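Local coordinates for lactate racemase (Thermoanaerobacterium thermosaccharolyticum, PDB 2YJG), which interconverts the D- and L-isomers of lactate, using a nickel pincer cofactor derived from nicotinic acid mononucleotide, at residues N238-I241 against I247-A250; D321-E326 against Y381-D386. All blocks are in the same frame, centred on the assembly; numbering follows the deposited sequence.

Two kinds of contact appear here, a hairpin joined by main-chain bonds and a longer-range meeting of aromatic rings. Near the N terminus, strand 22-25 joins the parallel sheet as an outer strand; the chain then builds most of the mixed sheet, and contact 1 closes a loop of five residues, pairing strand 233-241 with that sheet's outer strand 247-253. Contact 2 opens after contact 1 is complete and spans 54 residues, joining the loop behind strand 311-316 to helix 381-386 in the C-terminal domain, beside that parallel sheet. The contacts follow in series, neither nested nor crossed, on opposite sides of the chain's centre, their nearest atoms about 19 Å apart.

Contact 1 (N238-I241 against I247-A250)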
loop_
_atom_site.group_PDB
_atom_site.type_symbol
_atom_site.label_atom_id
_atom_site.label_comp_id
_atom_site.label_asym_id
_atom_site.label_seq_id
_atom_site.Cartn_x
_atom_site.Cartn_y
_atom_site.Cartn_z
ATOM N N ASN A 238 6.078 -23.168 6.487
ATOM C CA ASN A 238 5.793 -23.470 5.059
ATOM C C ASN A 238 4.449 -24.198 4.933
ATOM O O ASN A 238 4.209 -25.145 5.664
ATOM C CB ASN A 238 6.875 -24.363 4.456
ATOM C CG ASN A 238 8.119 -23.627 4.034
ATOM O OD1 ASN A 238 8.325 -22.426 4.282
ATOM N ND2 ASN A 238 8.982 -24.367 3.403
ATOM N N VAL A 239 3.606 -23.756 4.017
ATOM C CA VAL A 239 2.328 -24.355 3.768
ATOM C C VAL A 239 2.373 -25.255 2.529
ATOM O O VAL A 239 3.287 -25.198 1.702
ATOM C CB VAL A 239 1.200 -23.319 3.648
ATOM C CG1 VAL A 239 0.896 -22.627 5.001
ATOM C CG2 VAL A 239 1.450 -22.293 2.541
ATOM N N VAL A 240 1.396 -26.137 2.478
ATOM C CA VAL A 240 1.118 -26.929 1.305
ATOM C C VAL A 240 -0.285 -26.508 0.920
ATOM O O VAL A 240 -1.187 -26.469 1.745
ATOM C CB VAL A 240 1.214 -28.382 1.568
ATOM C CG1 VAL A 240 0.784 -29.141 0.316
ATOM C CG2 VAL A 240 2.664 -28.771 1.993
ATOM N N ILE A 241 -0.472 -26.199 -0.348
ATOM C CA ILE A 241 -1.717 -25.633 -0.801
ATOM C C ILE A 241 -2.259 -26.482 -1.974
ATOM O O ILE A 241 -1.491 -27.132 -2.682
ATOM C CB ILE A 241 -1.559 -24.118 -1.192
ATOM C CG1 ILE A 241 -0.568 -23.927 -2.356
ATOM C CG2 ILE A 241 -1.087 -23.266 -0.007
ATOM C CD1 ILE A 241 -0.508 -22.450 -3.040
ATOM N N ILE A 247 -4.872 -23.596 1.909
ATOM C CA ILE A 247 -3.917 -24.304 2.763
ATOM C C ILE A 247 -4.535 -25.611 3.168
ATOM O O ILE A 247 -5.670 -25.599 3.664
ATOM C CB ILE A 247 -3.543 -23.492 4.041
ATOM C CG1 ILE A 247 -2.780 -22.228 3.623
ATOM C CG2 ILE A 247 -2.723 -24.335 5.030
ATOM C CD1 ILE A 247 -2.606 -21.176 4.762
ATOM N N VAL A 248 -3.817 -26.710 2.933
ATOM C CA VAL A 248 -4.227 -28.083 3.320
ATOM C C VAL A 248 -3.325 -28.753 4.356
ATOM O O VAL A 248 -3.703 -29.751 5.015
ATOM C CB VAL A 248 -4.430 -28.983 2.087
ATOM C CG1 VAL A 248 -5.531 -28.450 1.227
ATOM C CG2 VAL A 248 -3.131 -29.122 1.293
ATOM N N ASN A 249 -2.133 -28.213 4.546
ATOM C CA ASN A 249 -1.221 -28.606 5.596
ATOM C C ASN A 249 -0.197 -27.469 5.786
ATOM O O ASN A 249 -0.055 -26.573 4.948
ATOM C CB ASN A 249 -0.498 -29.919 5.240
ATOM C CG ASN A 249 -0.145 -30.808 6.463
ATOM O OD1 ASN A 249 -0.060 -30.378 7.624
ATOM N ND2 ASN A 249 0.102 -32.062 6.172
ATOM N N ALA A 250 0.563 -27.600 6.842
ATOM C CA ALA A 250 1.540 -26.625 7.270
ATOM C C ALA A 250 2.559 -27.225 8.204
ATOM O O ALA A 250 2.229 -28.123 9.039
ATOM C CB ALA A 250 0.831 -25.418 7.931
#
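V240 meets both V248 and N249 across an antiparallel beta hairpin, the definition of a classic beta bulge. V239 with A250 and I241 with I247 are non-hydrogen-bonded pairs, while V240 and N249 form the hydrogen-bonded pair; the register slips by one residue between V240 and I241. Over these short segments the strands run at 145°, with axes 4.6 Å apart at closest approach. V240 N donates to N249 O (2.9 Å). V240 O takes a nearly straight bond from V248 N, also 2.9 Å, and a weak one from N249 N, so a single carbonyl serves both bulge residues.

V239, I241, I247 and A250 share one sheet face, against which I42 and V43 of helix 39-48 and T82 of helix 79-91 pack. There V239 and I247 cross at about a right angle: V239 CG1, anti to its carbonyl carbon (chi1 -69°), lies against I247 CD1 at 3.8 Å and also reaches A250 CB. On the face carrying V240 and N249, helix 257-270 supplies V266 and F265. This hairpin forms an edge of the sheet in the N-terminal part of the enzyme, and the side chain of N238 lies about 8 Å from that of K184, the probable covalent attachment site of the cofactor. Within the bulge, the N249 side chain turns back on its own strand, its OD1 accepting A250 N at 3.0 Å.

Contact 2 (D321-E326 against Y381-D386); sequences DGHGGE and YEYVKD
H323 turns the edge of its imidazole onto one face of the Y383 phenol ring, a T-shaped (edge-to-face) pair with planes at 59° and centroids 4.8 Å apart. The touching atom is H323 CD2, which sits over the middle of the phenol ring; its nearest ring carbon, Y383 CE1, is 3.7 Å away. The same tyrosine ring also reaches the backbone of the loop, with Y383 CE2 at 4.1 Å from G322 CA. No hydrogen bond links the two segments, so the contact relies on ring packing.

The next shell fixes how the imidazole is turned. H323 CG lies between the backbone N and the carbonyl carbon (chi1 49°), and a chi2 of 57° then turns the ring so that ND1 faces its own loop, where it accepts G325 N at 3.1 Å with the donor close to the ring plane. That bond holds the ring so that CD2 meets the tyrosine. An alanine in place of Y383 would probably leave the H323 edge without its aromatic partner and open a gap beside G322.

Y329 of helix 326-333 stacks on H323 and meets Y383 edge-to-face. Its hydroxyl also bonds to D386 OD2, which forms a salt bridge with K333, tying the two helices together. Along helix 381-386, K385 NZ makes an intrahelical salt bridge to E382 OE2 (2.8 Å). G325, whose N-H is held by H323 ND1, occupies the N-cap position of helix 326-333, so the same imidazole touches Y383 and bonds to the start of that helix. The arrangement is an aromatic cluster of H323, Y383 and Y329 in the C-terminal domain, packing the loop after parallel strand 311-316 against the helix that follows strand 371-375.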
loop_
_atom_site.group_PDB
_atom_site.type_symbol
_atom_site.label_atom_id
_atom_site.label_comp_id
_atom_site.label_asym_id
_atom_site.label_seq_id
_atom_site.Cartn_x
_atom_site.Cartn_y
_atom_site.Cartn_z
ATOM N N ASP A 321 1.111 -16.410 -23.628
ATOM C CA ASP A 321 2.129 -15.365 -23.628
ATOM C C ASP A 321 3.346 -15.654 -24.496
ATOM O O ASP A 321 4.284 -14.842 -24.500
ATOM C CB ASP A 321 2.554 -15.047 -22.202
ATOM C CG ASP A 321 1.406 -14.497 -21.359
ATOM O OD1 ASP A 321 0.464 -13.907 -21.923
ATOM O OD2 ASP A 321 1.453 -14.611 -20.137
ATOM N N GLY A 322 3.315 -16.727 -25.289
ATOM C CA GLY A 322 4.341 -16.972 -26.272
ATOM C C GLY A 322 5.473 -17.789 -25.668
ATOM O O GLY A 322 5.194 -18.661 -24.826
ATOM N N HIS A 323 6.730 -17.525 -26.050
ATOM C CA HIS A 323 7.837 -18.407 -25.656
ATOM C C HIS A 323 8.316 -18.213 -24.256
ATOM O O HIS A 323 8.939 -19.109 -23.737
ATOM C CB HIS A 323 9.039 -18.403 -26.626
ATOM C CG HIS A 323 9.515 -17.026 -26.988
ATOM N ND1 HIS A 323 9.917 -16.098 -26.048
ATOM C CD2 HIS A 323 9.679 -16.433 -28.199
ATOM C CE1 HIS A 323 10.249 -14.967 -26.658
ATOM N NE2 HIS A 323 10.113 -15.146 -27.966
ATOM N N GLY A 324 7.999 -17.085 -23.620
ATOM C CA GLY A 324 8.392 -16.840 -22.256
ATOM C C GLY A 324 9.841 -16.392 -21.965
ATOM O O GLY A 324 10.240 -16.275 -20.781
ATOM N N GLY A 325 10.603 -16.137 -23.012
ATOM C CA GLY A 325 11.937 -15.623 -22.864
ATOM C C GLY A 325 12.753 -15.582 -24.123
ATOM O O GLY A 325 12.981 -16.586 -24.783
ATOM N N GLU A 326 13.158 -14.386 -24.497
ATOM C CA GLU A 326 13.879 -14.224 -25.750
ATOM C C GLU A 326 15.145 -15.052 -25.748
ATOM O O GLU A 326 15.485 -15.664 -26.737
ATOM C CB GLU A 326 14.242 -12.731 -25.976
ATOM C CG GLU A 326 13.079 -11.853 -26.329
ATOM C CD GLU A 326 12.496 -12.164 -27.724
ATOM O OE1 GLU A 326 13.251 -12.616 -28.618
ATOM O OE2 GLU A 326 11.275 -11.946 -27.918
ATOM N N TYR A 381 2.925 -21.615 -33.251
ATOM C CA TYR A 381 3.384 -22.730 -34.039
ATOM C C TYR A 381 4.775 -22.504 -34.558
ATOM O O TYR A 381 5.576 -23.442 -34.599
ATOM C CB TYR A 381 2.440 -23.055 -35.194
ATOM C CG TYR A 381 1.033 -23.545 -34.843
ATOM C CD1 TYR A 381 0.715 -24.147 -33.596
ATOM C CD2 TYR A 381 0.016 -23.508 -35.819
ATOM C CE1 TYR A 381 -0.593 -24.610 -33.302
ATOM C CE2 TYR A 381 -1.291 -23.970 -35.542
ATOM C CZ TYR A 381 -1.613 -24.526 -34.279
ATOM O OH TYR A 381 -2.957 -25.019 -34.023
ATOM N N GLU A 382 5.071 -21.277 -34.981
ATOM C CA GLU A 382 6.401 -21.024 -35.559
ATOM C C GLU A 382 7.462 -21.112 -34.490
ATOM O O GLU A 382 8.534 -21.670 -34.713
ATOM C CB GLU A 382 6.409 -19.679 -36.274
ATOM C CG GLU A 382 5.484 -19.681 -37.481
ATOM C CD GLU A 382 5.773 -20.799 -38.540
ATOM O OE1 GLU A 382 6.961 -21.142 -38.851
ATOM O OE2 GLU A 382 4.774 -21.323 -39.089
ATOM N N TYR A 383 7.139 -20.656 -33.280
ATOM C CA TYR A 383 8.106 -20.778 -32.182
ATOM C C TYR A 383 8.421 -22.252 -31.911
ATOM O O TYR A 383 9.578 -22.674 -31.697
ATOM C CB TYR A 383 7.586 -20.179 -30.880
ATOM C CG TYR A 383 7.324 -18.691 -30.858
ATOM C CD1 TYR A 383 8.127 -17.802 -31.544
ATOM C CD2 TYR A 383 6.283 -18.189 -30.095
ATOM C CE1 TYR A 383 7.892 -16.445 -31.473
ATOM C CE2 TYR A 383 6.033 -16.844 -30.010
ATOM C CZ TYR A 383 6.837 -15.970 -30.722
ATOM O OH TYR A 383 6.577 -14.626 -30.631
ATOM N N VAL A 384 7.367 -23.045 -31.843
ATOM C CA VAL A 384 7.516 -24.445 -31.513
ATOM C C VAL A 384 8.414 -25.132 -32.564
ATOM O O VAL A 384 9.335 -25.918 -32.208
ATOM C CB VAL A 384 6.123 -25.147 -31.450
ATOM C CG1 VAL A 384 6.313 -26.669 -31.366
ATOM C CG2 VAL A 384 5.291 -24.597 -30.294
ATOM N N LYS A 385 8.177 -24.824 -33.851
ATOM C CA LYS A 385 9.023 -25.350 -34.946
ATOM C C LYS A 385 10.490 -24.894 -34.845
ATOM O O LYS A 385 11.445 -25.670 -35.057
ATOM C CB LYS A 385 8.457 -24.919 -36.306
ATOM C CG LYS A 385 7.225 -25.621 -36.750
ATOM C CD LYS A 385 6.776 -25.130 -38.132
ATOM C CE LYS A 385 5.295 -25.204 -38.366
ATOM N NZ LYS A 385 4.827 -24.082 -39.277
ATOM N N ASP A 386 10.659 -23.641 -34.478
ATOM C CA ASP A 386 11.962 -23.032 -34.325
ATOM C C ASP A 386 12.722 -23.667 -33.152
ATOM O O ASP A 386 13.935 -23.619 -33.102
ATOM C CB ASP A 386 11.824 -21.529 -34.058
ATOM C CG ASP A 386 11.503 -20.706 -35.312
ATOM O OD1 ASP A 386 11.453 -21.250 -36.403
ATOM O OD2 ASP A 386 11.312 -19.495 -35.147
#